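Local atomic coordinates of signal recognition particle 54 kDa protein (Aeropyrum pernix, PDB entry 7EPK), a protein that belongs to the SRP54 family and joins, in one chain, a helical bundle, a P-loop NTPase-type domain and a helical signal-peptide-binding domain. Residues Val39-Lys42 against Leu43-Val47; Glu76-Val79 against Lys80-Gly83; Asp408-Arg411 against Glu412-Tyr416; Gly322-Met326 against Arg327-Arg331. One frame throughout, in Å; residues are numbered along the deposited sequence.

Interaction 1. Residues Val39-Lys42 against Leu43-Val47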
loop_
_atom_site.group_PDB
_atom_site.type_symbol
_atom_site.label_atom_id
_atom_site.label_comp_id
_atom_site.label_asym_id
_atom_site.label_seq_id
_atom_site.Cartn_x
_atom_site.Cartn_y
_atom_site.Cartn_z
ATOM N N VAL A 39 2.870 -0.520 -20.830
ATOM C CA VAL A 39 3.253 -1.489 -19.764
ATOM C C VAL A 39 4.398 -2.368 -20.269
ATOM O O VAL A 39 5.556 -2.090 -19.861
ATOM C CB VAL A 39 2.058 -2.317 -19.272
ATOM C CG1 VAL A 39 2.466 -3.277 -18.172
ATOM C CG2 VAL A 39 0.960 -1.405 -18.760
ATOM N N ASN A 40 4.102 -3.379 -21.092
ATOM C CA ASN A 40 5.125 -4.315 -21.623
ATOM C C ASN A 40 4.472 -5.687 -21.726
ATOM O O ASN A 40 4.164 -6.267 -20.679
ATOM C CB ASN A 40 6.399 -4.372 -20.763
ATOM C CG ASN A 40 7.600 -4.971 -21.467
ATOM O OD1 ASN A 40 7.478 -5.874 -22.299
ATOM N ND2 ASN A 40 8.782 -4.482 -21.119
ATOM N N VAL A 41 4.268 -6.157 -22.952
ATOM C CA VAL A 41 3.645 -7.476 -23.250
ATOM C C VAL A 41 4.146 -8.492 -22.220
ATOM O O VAL A 41 3.282 -9.139 -21.618
ATOM C CB VAL A 41 3.885 -7.930 -24.703
ATOM C CG1 VAL A 41 5.119 -7.292 -25.318
ATOM C CG2 VAL A 41 3.949 -9.444 -24.826
ATOM N N LYS A 42 5.461 -8.610 -22.001
ATOM C CA LYS A 42 6.043 -9.625 -21.072
ATOM C C LYS A 42 5.498 -9.391 -19.652
ATOM O O LYS A 42 5.205 -10.385 -18.939
ATOM C CB LYS A 42 7.582 -9.630 -21.088
ATOM C CG LYS A 42 8.286 -8.378 -20.563
ATOM C CD LYS A 42 9.814 -8.424 -20.668
ATOM C CE LYS A 42 10.532 -8.420 -19.332
ATOM N NZ LYS A 42 10.248 -9.648 -18.555
ATOM N N LEU A 43 5.370 -8.130 -19.242
ATOM C CA LEU A 43 4.875 -7.774 -17.886
ATOM C C LEU A 43 3.365 -8.050 -17.824
ATOM O O LEU A 43 2.881 -8.401 -16.738
ATOM C CB LEU A 43 5.247 -6.323 -17.547
ATOM C CG LEU A 43 6.433 -6.155 -16.584
ATOM C CD1 LEU A 43 7.755 -6.611 -17.190
ATOM C CD2 LEU A 43 6.560 -4.718 -16.135
ATOM N N VAL A 44 2.670 -7.974 -18.961
ATOM C CA VAL A 44 1.205 -8.239 -19.080
ATOM C C VAL A 44 0.939 -9.751 -19.113
ATOM O O VAL A 44 -0.097 -10.160 -18.612
ATOM C CB VAL A 44 0.604 -7.531 -20.308
ATOM C CG1 VAL A 44 -0.714 -8.163 -20.728
ATOM C CG2 VAL A 44 0.423 -6.044 -20.057
ATOM N N LEU A 45 1.802 -10.560 -19.717
ATOM C CA LEU A 45 1.580 -12.031 -19.800
ATOM C C LEU A 45 1.976 -12.653 -18.453
ATOM O O LEU A 45 1.486 -13.737 -18.122
ATOM C CB LEU A 45 2.347 -12.628 -20.993
ATOM C CG LEU A 45 1.551 -12.853 -22.297
ATOM C CD1 LEU A 45 0.545 -11.740 -22.621
ATOM C CD2 LEU A 45 2.497 -13.033 -23.486
ATOM N N ASN A 46 2.788 -11.954 -17.672
ATOM C CA ASN A 46 3.201 -12.370 -16.307
ATOM C C ASN A 46 2.039 -12.153 -15.327
ATOM O O ASN A 46 1.826 -12.994 -14.446
ATOM C CB ASN A 46 4.444 -11.595 -15.846
ATOM C CG ASN A 46 4.872 -11.939 -14.430
ATOM O OD1 ASN A 46 5.553 -12.942 -14.218
ATOM N ND2 ASN A 46 4.478 -11.124 -13.456
ATOM N N VAL A 47 1.340 -11.023 -15.412
ATOM C CA VAL A 47 0.323 -10.681 -14.380
ATOM C C VAL A 47 -0.840 -11.656 -14.546
ATOM O O VAL A 47 -1.342 -12.135 -13.501
ATOM C CB VAL A 47 -0.127 -9.208 -14.419
ATOM C CG1 VAL A 47 -0.931 -8.839 -15.647
ATOM C CG2 VAL A 47 -0.910 -8.849 -13.169
#

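Interaction 2. Residues Glu76-Val79 against Lys80-Gly83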
loop_
_atom_site.group_PDB
_atom_site.type_symbol
_atom_site.label_atom_id
_atom_site.label_comp_id
_atom_site.label_asym_id
_atom_site.label_seq_id
_atom_site.Cartn_x
_atom_site.Cartn_y
_atom_site.Cartn_z
ATOM N N GLU A 76 -4.875 -7.798 -6.119
ATOM C CA GLU A 76 -3.659 -8.102 -5.327
ATOM C C GLU A 76 -2.466 -8.257 -6.285
ATOM O O GLU A 76 -1.344 -7.806 -5.953
ATOM C CB GLU A 76 -3.900 -9.330 -4.451
ATOM C CG GLU A 76 -4.686 -9.020 -3.185
ATOM C CD GLU A 76 -4.985 -10.210 -2.275
ATOM O OE1 GLU A 76 -5.845 -10.051 -1.365
ATOM O OE2 GLU A 76 -4.369 -11.291 -2.471
ATOM N N GLU A 77 -2.688 -8.861 -7.447
ATOM C CA GLU A 77 -1.595 -9.229 -8.377
ATOM C C GLU A 77 -1.202 -8.018 -9.233
ATOM O O GLU A 77 -0.040 -7.988 -9.673
ATOM C CB GLU A 77 -2.023 -10.406 -9.257
ATOM C CG GLU A 77 -1.832 -11.756 -8.597
ATOM C CD GLU A 77 -0.516 -11.958 -7.876
ATOM O OE1 GLU A 77 0.569 -11.798 -8.520
ATOM O OE2 GLU A 77 -0.580 -12.282 -6.668
ATOM N N LEU A 78 -2.151 -7.125 -9.532
ATOM C CA LEU A 78 -1.894 -5.813 -10.190
ATOM C C LEU A 78 -1.069 -4.954 -9.230
ATOM O O LEU A 78 -0.196 -4.213 -9.692
ATOM C CB LEU A 78 -3.206 -5.111 -10.574
ATOM C CG LEU A 78 -3.968 -5.723 -11.755
ATOM C CD1 LEU A 78 -5.175 -4.894 -12.155
ATOM C CD2 LEU A 78 -3.073 -5.889 -12.959
ATOM N N VAL A 79 -1.324 -5.091 -7.935
ATOM C CA VAL A 79 -0.576 -4.346 -6.895
ATOM C C VAL A 79 0.897 -4.769 -7.004
ATOM O O VAL A 79 1.781 -3.874 -7.028
ATOM C CB VAL A 79 -1.175 -4.587 -5.500
ATOM C CG1 VAL A 79 -0.299 -3.996 -4.413
ATOM C CG2 VAL A 79 -2.579 -4.030 -5.374
ATOM N N LYS A 80 1.153 -6.079 -7.075
ATOM C CA LYS A 80 2.520 -6.656 -7.205
ATOM C C LYS A 80 3.167 -6.142 -8.500
ATOM O O LYS A 80 4.366 -5.833 -8.500
ATOM C CB LYS A 80 2.453 -8.189 -7.203
ATOM C CG LYS A 80 2.347 -8.862 -5.835
ATOM C CD LYS A 80 2.726 -10.347 -5.838
ATOM C CE LYS A 80 4.111 -10.643 -6.399
ATOM N NZ LYS A 80 5.193 -10.540 -5.384
ATOM N N LEU A 81 2.389 -6.059 -9.575
ATOM C CA LEU A 81 2.874 -5.662 -10.922
ATOM C C LEU A 81 3.377 -4.227 -10.876
ATOM O O LEU A 81 4.307 -3.929 -11.608
ATOM C CB LEU A 81 1.742 -5.752 -11.946
ATOM C CG LEU A 81 2.188 -5.527 -13.382
ATOM C CD1 LEU A 81 3.044 -6.699 -13.854
ATOM C CD2 LEU A 81 0.991 -5.308 -14.296
ATOM N N PHE A 82 2.729 -3.387 -10.070
ATOM C CA PHE A 82 3.030 -1.945 -9.900
ATOM C C PHE A 82 3.943 -1.763 -8.682
ATOM O O PHE A 82 3.857 -0.687 -8.044
ATOM C CB PHE A 82 1.721 -1.162 -9.776
ATOM C CG PHE A 82 0.964 -1.021 -11.075
ATOM C CD1 PHE A 82 0.517 -2.138 -11.758
ATOM C CD2 PHE A 82 0.715 0.227 -11.622
ATOM C CE1 PHE A 82 -0.165 -2.009 -12.954
ATOM C CE2 PHE A 82 0.031 0.353 -12.821
ATOM C CZ PHE A 82 -0.408 -0.767 -13.482
ATOM N N GLY A 83 4.777 -2.779 -8.397
ATOM C CA GLY A 83 5.739 -2.827 -7.278
ATOM C C GLY A 83 5.050 -3.235 -5.992
ATOM O O GLY A 83 5.036 -4.450 -5.682
#

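Interaction 3. Residues Asp408-Arg411 against Glu412-Tyr416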
loop_
_atom_site.group_PDB
_atom_site.type_symbol
_atom_site.label_atom_id
_atom_site.label_comp_id
_atom_site.label_asym_id
_atom_site.label_seq_id
_atom_site.Cartn_x
_atom_site.Cartn_y
_atom_site.Cartn_z
ATOM N N ASP A 408 -14.732 -12.592 40.594
ATOM C CA ASP A 408 -16.144 -12.868 40.199
ATOM C C ASP A 408 -16.277 -12.830 38.669
ATOM O O ASP A 408 -17.171 -13.505 38.154
ATOM C CB ASP A 408 -17.136 -11.871 40.821
ATOM C CG ASP A 408 -17.656 -12.198 42.216
ATOM O OD1 ASP A 408 -17.285 -13.263 42.771
ATOM O OD2 ASP A 408 -18.449 -11.383 42.734
ATOM N N ASP A 409 -15.461 -12.034 37.969
ATOM C CA ASP A 409 -15.485 -11.941 36.482
ATOM C C ASP A 409 -15.134 -13.308 35.890
ATOM O O ASP A 409 -15.894 -13.809 35.023
ATOM C CB ASP A 409 -14.544 -10.860 35.946
ATOM C CG ASP A 409 -15.301 -9.660 35.420
ATOM O OD1 ASP A 409 -16.196 -9.861 34.564
ATOM O OD2 ASP A 409 -15.012 -8.544 35.885
ATOM N N VAL A 410 -14.029 -13.886 36.361
ATOM C CA VAL A 410 -13.575 -15.251 35.971
ATOM C C VAL A 410 -14.649 -16.278 36.380
ATOM O O VAL A 410 -14.687 -17.348 35.750
ATOM C CB VAL A 410 -12.152 -15.564 36.492
ATOM C CG1 VAL A 410 -11.846 -14.964 37.854
ATOM C CG2 VAL A 410 -11.858 -17.053 36.488
ATOM N N ARG A 411 -15.547 -15.960 37.322
ATOM C CA ARG A 411 -16.753 -16.794 37.625
ATOM C C ARG A 411 -17.822 -16.626 36.537
ATOM O O ARG A 411 -18.466 -17.630 36.219
ATOM C CB ARG A 411 -17.417 -16.455 38.969
ATOM C CG ARG A 411 -16.683 -16.944 40.206
ATOM C CD ARG A 411 -17.425 -16.546 41.470
ATOM N NE ARG A 411 -16.761 -17.171 42.602
ATOM C CZ ARG A 411 -16.975 -18.414 43.017
ATOM N NH1 ARG A 411 -17.895 -19.166 42.425
ATOM N NH2 ARG A 411 -16.274 -18.899 44.033
ATOM N N GLU A 412 -18.049 -15.410 36.026
ATOM C CA GLU A 412 -19.109 -15.130 35.011
ATOM C C GLU A 412 -18.831 -15.973 33.755
ATOM O O GLU A 412 -19.748 -16.663 33.307
ATOM C CB GLU A 412 -19.182 -13.642 34.638
ATOM C CG GLU A 412 -19.640 -12.705 35.751
ATOM C CD GLU A 412 -19.389 -11.218 35.501
ATOM O OE1 GLU A 412 -18.839 -10.871 34.433
ATOM O OE2 GLU A 412 -19.731 -10.397 36.380
ATOM N N LEU A 413 -17.611 -15.890 33.209
ATOM C CA LEU A 413 -17.161 -16.673 32.027
ATOM C C LEU A 413 -17.404 -18.147 32.338
ATOM O O LEU A 413 -18.072 -18.840 31.541
ATOM C CB LEU A 413 -15.671 -16.398 31.742
ATOM C CG LEU A 413 -14.954 -17.317 30.734
ATOM C CD1 LEU A 413 -15.758 -17.516 29.458
ATOM C CD2 LEU A 413 -13.582 -16.766 30.376
ATOM N N LEU A 414 -16.867 -18.591 33.475
ATOM C CA LEU A 414 -16.916 -20.007 33.891
ATOM C C LEU A 414 -18.367 -20.493 33.822
ATOM O O LEU A 414 -18.617 -21.513 33.127
ATOM C CB LEU A 414 -16.270 -20.137 35.269
ATOM C CG LEU A 414 -14.839 -20.677 35.232
ATOM C CD1 LEU A 414 -13.964 -19.930 34.236
ATOM C CD2 LEU A 414 -14.208 -20.646 36.611
ATOM N N VAL A 415 -19.304 -19.747 34.417
ATOM C CA VAL A 415 -20.760 -20.093 34.392
ATOM C C VAL A 415 -21.202 -20.153 32.927
ATOM O O VAL A 415 -21.884 -21.140 32.569
ATOM C CB VAL A 415 -21.621 -19.109 35.212
ATOM C CG1 VAL A 415 -23.115 -19.381 35.074
ATOM C CG2 VAL A 415 -21.230 -19.125 36.679
ATOM N N TYR A 416 -20.806 -19.149 32.132
ATOM C CA TYR A 416 -21.159 -18.991 30.693
ATOM C C TYR A 416 -20.787 -20.281 29.976
ATOM O O TYR A 416 -21.667 -20.941 29.366
ATOM C CB TYR A 416 -20.443 -17.792 30.063
ATOM C CG TYR A 416 -20.759 -17.559 28.607
ATOM C CD1 TYR A 416 -21.887 -16.849 28.228
ATOM C CD2 TYR A 416 -19.929 -18.044 27.606
ATOM C CE1 TYR A 416 -22.188 -16.631 26.893
ATOM C CE2 TYR A 416 -20.217 -17.836 26.269
ATOM C CZ TYR A 416 -21.347 -17.120 25.915
ATOM O OH TYR A 416 -21.647 -16.900 24.607
#

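Interaction 4. Residues Gly322-Met326 against Arg327-Arg331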
loop_
_atom_site.group_PDB
_atom_site.type_symbol
_atom_site.label_atom_id
_atom_site.label_comp_id
_atom_site.label_asym_id
_atom_site.label_seq_id
_atom_site.Cartn_x
_atom_site.Cartn_y
_atom_site.Cartn_z
ATOM N N GLY A 322 -21.947 -29.407 20.549
ATOM C CA GLY A 322 -21.649 -29.638 21.980
ATOM C C GLY A 322 -20.165 -29.623 22.316
ATOM O O GLY A 322 -19.832 -30.091 23.422
ATOM N N ARG A 323 -19.311 -29.080 21.437
ATOM C CA ARG A 323 -17.823 -29.190 21.509
ATOM C C ARG A 323 -17.236 -27.969 22.228
ATOM O O ARG A 323 -16.017 -27.781 22.134
ATOM C CB ARG A 323 -17.205 -29.329 20.109
ATOM C CG ARG A 323 -17.190 -30.745 19.547
ATOM C CD ARG A 323 -16.126 -31.654 20.156
ATOM N NE ARG A 323 -15.614 -32.630 19.189
ATOM C CZ ARG A 323 -14.383 -32.642 18.656
ATOM N NH1 ARG A 323 -13.479 -31.733 18.992
ATOM N NH2 ARG A 323 -14.053 -33.580 17.783
ATOM N N ILE A 324 -18.055 -27.196 22.948
ATOM C CA ILE A 324 -17.655 -25.902 23.580
ATOM C C ILE A 324 -16.431 -26.110 24.488
ATOM O O ILE A 324 -16.411 -27.123 25.228
ATOM C CB ILE A 324 -18.835 -25.259 24.345
ATOM C CG1 ILE A 324 -18.493 -23.838 24.805
ATOM C CG2 ILE A 324 -19.291 -26.128 25.510
ATOM C CD1 ILE A 324 -19.696 -22.975 25.132
ATOM N N THR A 325 -15.466 -25.174 24.403
ATOM C CA THR A 325 -14.209 -25.081 25.200
ATOM C C THR A 325 -13.782 -23.615 25.348
ATOM O O THR A 325 -14.454 -22.737 24.766
ATOM C CB THR A 325 -13.023 -25.801 24.547
ATOM O OG1 THR A 325 -12.722 -25.057 23.359
ATOM C CG2 THR A 325 -13.281 -27.276 24.294
ATOM N N MET A 326 -12.703 -23.357 26.099
ATOM C CA MET A 326 -12.152 -21.987 26.276
ATOM C C MET A 326 -11.633 -21.469 24.930
ATOM O O MET A 326 -11.683 -20.248 24.717
ATOM C CB MET A 326 -11.018 -21.964 27.303
ATOM C CG MET A 326 -11.512 -22.076 28.749
ATOM S SD MET A 326 -12.863 -20.919 29.182
ATOM C CE MET A 326 -13.173 -21.450 30.863
ATOM N N ARG A 327 -11.171 -22.365 24.048
ATOM C CA ARG A 327 -10.612 -21.998 22.719
ATOM C C ARG A 327 -11.768 -21.659 21.785
ATOM O O ARG A 327 -11.610 -20.707 20.991
ATOM C CB ARG A 327 -9.718 -23.099 22.155
ATOM C CG ARG A 327 -8.330 -23.089 22.774
ATOM C CD ARG A 327 -7.488 -24.328 22.520
ATOM N NE ARG A 327 -6.164 -24.135 23.081
ATOM C CZ ARG A 327 -5.136 -24.925 22.847
ATOM N NH1 ARG A 327 -3.959 -24.646 23.372
ATOM N NH2 ARG A 327 -5.286 -26.004 22.094
ATOM N N THR A 328 -12.889 -22.376 21.910
ATOM C CA THR A 328 -14.134 -22.115 21.142
ATOM C C THR A 328 -14.634 -20.727 21.509
ATOM O O THR A 328 -14.815 -19.912 20.603
ATOM C CB THR A 328 -15.204 -23.165 21.441
ATOM O OG1 THR A 328 -14.723 -24.417 20.954
ATOM C CG2 THR A 328 -16.544 -22.834 20.823
ATOM N N ILE A 329 -14.815 -20.490 22.810
ATOM C CA ILE A 329 -15.311 -19.196 23.380
ATOM C C ILE A 329 -14.345 -18.064 22.991
ATOM O O ILE A 329 -14.808 -16.980 22.580
ATOM C CB ILE A 329 -15.497 -19.288 24.909
ATOM C CG1 ILE A 329 -16.492 -20.386 25.285
ATOM C CG2 ILE A 329 -15.893 -17.933 25.479
ATOM C CD1 ILE A 329 -16.790 -20.455 26.761
ATOM N N TYR A 330 -13.045 -18.295 23.113
ATOM C CA TYR A 330 -12.037 -17.280 22.740
ATOM C C TYR A 330 -12.198 -16.886 21.267
ATOM O O TYR A 330 -12.111 -15.688 20.978
ATOM C CB TYR A 330 -10.626 -17.794 22.986
ATOM C CG TYR A 330 -9.590 -16.737 22.742
ATOM C CD1 TYR A 330 -9.236 -15.857 23.744
ATOM C CD2 TYR A 330 -8.999 -16.582 21.507
ATOM C CE1 TYR A 330 -8.272 -14.884 23.545
ATOM C CE2 TYR A 330 -8.042 -15.608 21.288
ATOM C CZ TYR A 330 -7.670 -14.755 22.310
ATOM O OH TYR A 330 -6.714 -13.798 22.116
ATOM N N ARG A 331 -12.400 -17.865 20.375
ATOM C CA ARG A 331 -12.528 -17.642 18.912
ATOM C C ARG A 331 -13.879 -16.980 18.646
ATOM O O ARG A 331 -13.943 -16.092 17.757
ATOM C CB ARG A 331 -12.415 -18.952 18.123
ATOM C CG ARG A 331 -10.992 -19.469 17.972
ATOM C CD ARG A 331 -10.895 -20.629 16.992
ATOM N NE ARG A 331 -9.653 -21.376 17.180
ATOM C CZ ARG A 331 -9.516 -22.471 17.926
ATOM N NH1 ARG A 331 -8.330 -23.047 18.047
ATOM N NH2 ARG A 331 -10.562 -22.991 18.548
#

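Interaction 1. Residues Val39-Lys42 against Leu43-Val47
Val39 and Val44 meet at about a right angle, methyl on methyl, with Val39 CG1 3.9 Å from Val44 CG2. The branch of Val39 that makes this touch is trans to its own backbone nitrogen (chi1 -179°), which lays CG1 across the start of the following helix. Val39 CG1 also comes within 4.2 Å of Leu43 CB. Between these valines Asn40 holds the N-cap position, and its OD1 accepts a weak, long bond from Lys42 N at 3.4 Å. Its carbonyl does more of the work: Val44 N reaches Asn40 O at 2.8 Å. An apolar pair formed by the residue before the N-cap and the fourth residue after it is a hydrophobic staple, so helix 41-57 of the SRP54 helical bundle begins with a staple wrapped round a polar cap. The outer flank is arranged differently. Val41 and Leu45 run side by side in the same direction, Val41 CG2 lying 4.1 Å from Leu45 CD2, while Leu45 N bonds to Val41 O. Lys42 likewise runs alongside its neighbour Leu43; its chain bends at the third and fourth torsions, and Lys42 CG comes to 3.8 Å from Leu43 CD1. Asn46 sends its amide elsewhere, OD1 accepting from Arg50 one turn on. The buried faces of Val39 and Val44 rest on Leu34 of helix 19-36, and Leu256 of helix 255-262 touches both Val39 and Leu43.

Interaction 2. Residues Glu76-Val79 against Lys80-Gly83
Glu76 begins the last turn of helix 66-81, the closing helix of the N-terminal bundle, its carbonyl O accepting from Lys80 N at 3.2 Å. Its carboxylate turns to other partners, forming salt bridges with Lys72 and with Arg54 of helix 41-57. Glu77 repeats the backbone bond, to Leu81 N, and adds a side-chain contact: it lies alongside Lys80, the two pointing the same way. A bend at its second torsion (chi2 -45°) folds the carboxylate back, so that Glu77 OE1 meets Lys80 CD at 3.7 Å and not the ammonium group, Lys80 NZ, 5.7 Å off. Leu78 carries CD2 to 4.3 Å from Leu81 CD2. The carbonyl O of Leu78 also accepts from Phe82 N, at 3.1 Å, close to where the ring carbon CD1 of Phe82 passes obliquely. Val79 O gives Phe82 N a second, weak acceptor at 3.2 Å. Val79 and Phe82 touch Val287 and Phe286 of helix 283-291, and the chain leaves the helix through Gly83, whose phi is positive. With Arg54 a long, weak partner of Glu77 and Asp85 of Lys80, the charges of this pair are probably divided among several distant partners.

Interaction 3. Residues Asp408-Arg411 against Glu412-Tyr416
Val410 and Leu414 form the close-packed side of this turn, with Val410 CG2 4.2 Å from Leu414 CD1. Met396 of helix 393-402 packs against both residues, Ile376 of helix 367-379 against Val410 and Leu413, and Met326 of helix 326-337 against Leu414. Helix 409-423 of the signal-peptide-binding domain is thus seated on three other helices of that domain. Within the turn, Leu414 N makes only a weak bond to Val410 O, at 3.4 Å. The flanking bonds are sounder: Leu413 N points at Asp409 O with an N-H...O angle of 164°, and Val415 N reaches Arg411 O at 2.9 Å. The solvent side is looser. Arg411, its CG trans to its own carbonyl carbon (chi1 -75°), stretches out in an extended chain from CG to NE, and Arg411 NE makes a long salt bridge of 3.9 Å to Asp408 OD1, while Val415 lies exposed. Elsewhere on the turn Asp409 and Glu412 converge, their carboxylate planes 73° apart. The 2.8 Å modelled between Asp409 OD1 and Glu412 OE1 is doubtful in detail, for both are acceptors. The two carboxylates are nonetheless neighbours, and their like charge is probably eased by positive groups nearby: Arg372 makes a long, weak ion pair with Asp409, and Lys369 touches Glu412.

Interaction 4. Residues Gly322-Met326 against Arg327-Arg331
Thr325 OG1 is gripped by two backbone amides of the next turn: Thr328 N at 3.1 Å, in a fairly straight bond (161°), and Arg327 N at 3.2 Å, in a weak and more bent one. The hydroxyl can serve both because it sits between the backbone N and the carbonyl carbon of its own residue (chi1 67°), facing the open end of the helix. Thr325 is therefore the N-cap of helix 326-337, and its carbonyl O continues the pattern by accepting from Ile329 N at 3.0 Å. Just ahead of the cap, Ile324 sets CG1 4.0 Å from Ile329 CG1, the two side chains meeting at a slant; this pair, reaching from before the cap to its fourth following residue, is a hydrophobic staple. Met326 O then receives Tyr330 N at 2.9 Å. Upstream, Gly322 with its positive phi closes helix 293-320 in a Schellman motif, so one short loop ends one helix and caps another. The apolar side of this corner faces helix 409-423, where Leu420 touches Ile324 and Tyr417 touches Ile329. Val319 of helix 293-320 also packs on Ile324, and Leu385 of helix 382-386 on Met326.

In the fold
From the N terminus, the order is interaction 1, interaction 2, interaction 4, interaction 3; all four are local turns in series, so none closes a long loop and none nests within or crosses another. Interactions 1 and 2 lie at the start of helix 41-57 and the end of helix 66-81, and they touch where Val47 packs against Leu78 and Leu81. After the P-loop domain with its central sheet, helix 293-320 leads to interaction 4, which opens helix 326-337. Interaction 3, on helix 409-423, rests against interaction 4 also through Leu413 and Tyr416 on Ile329. The two groups are far apart: interactions 1 and 3 are about 59 Å apart, centre to centre.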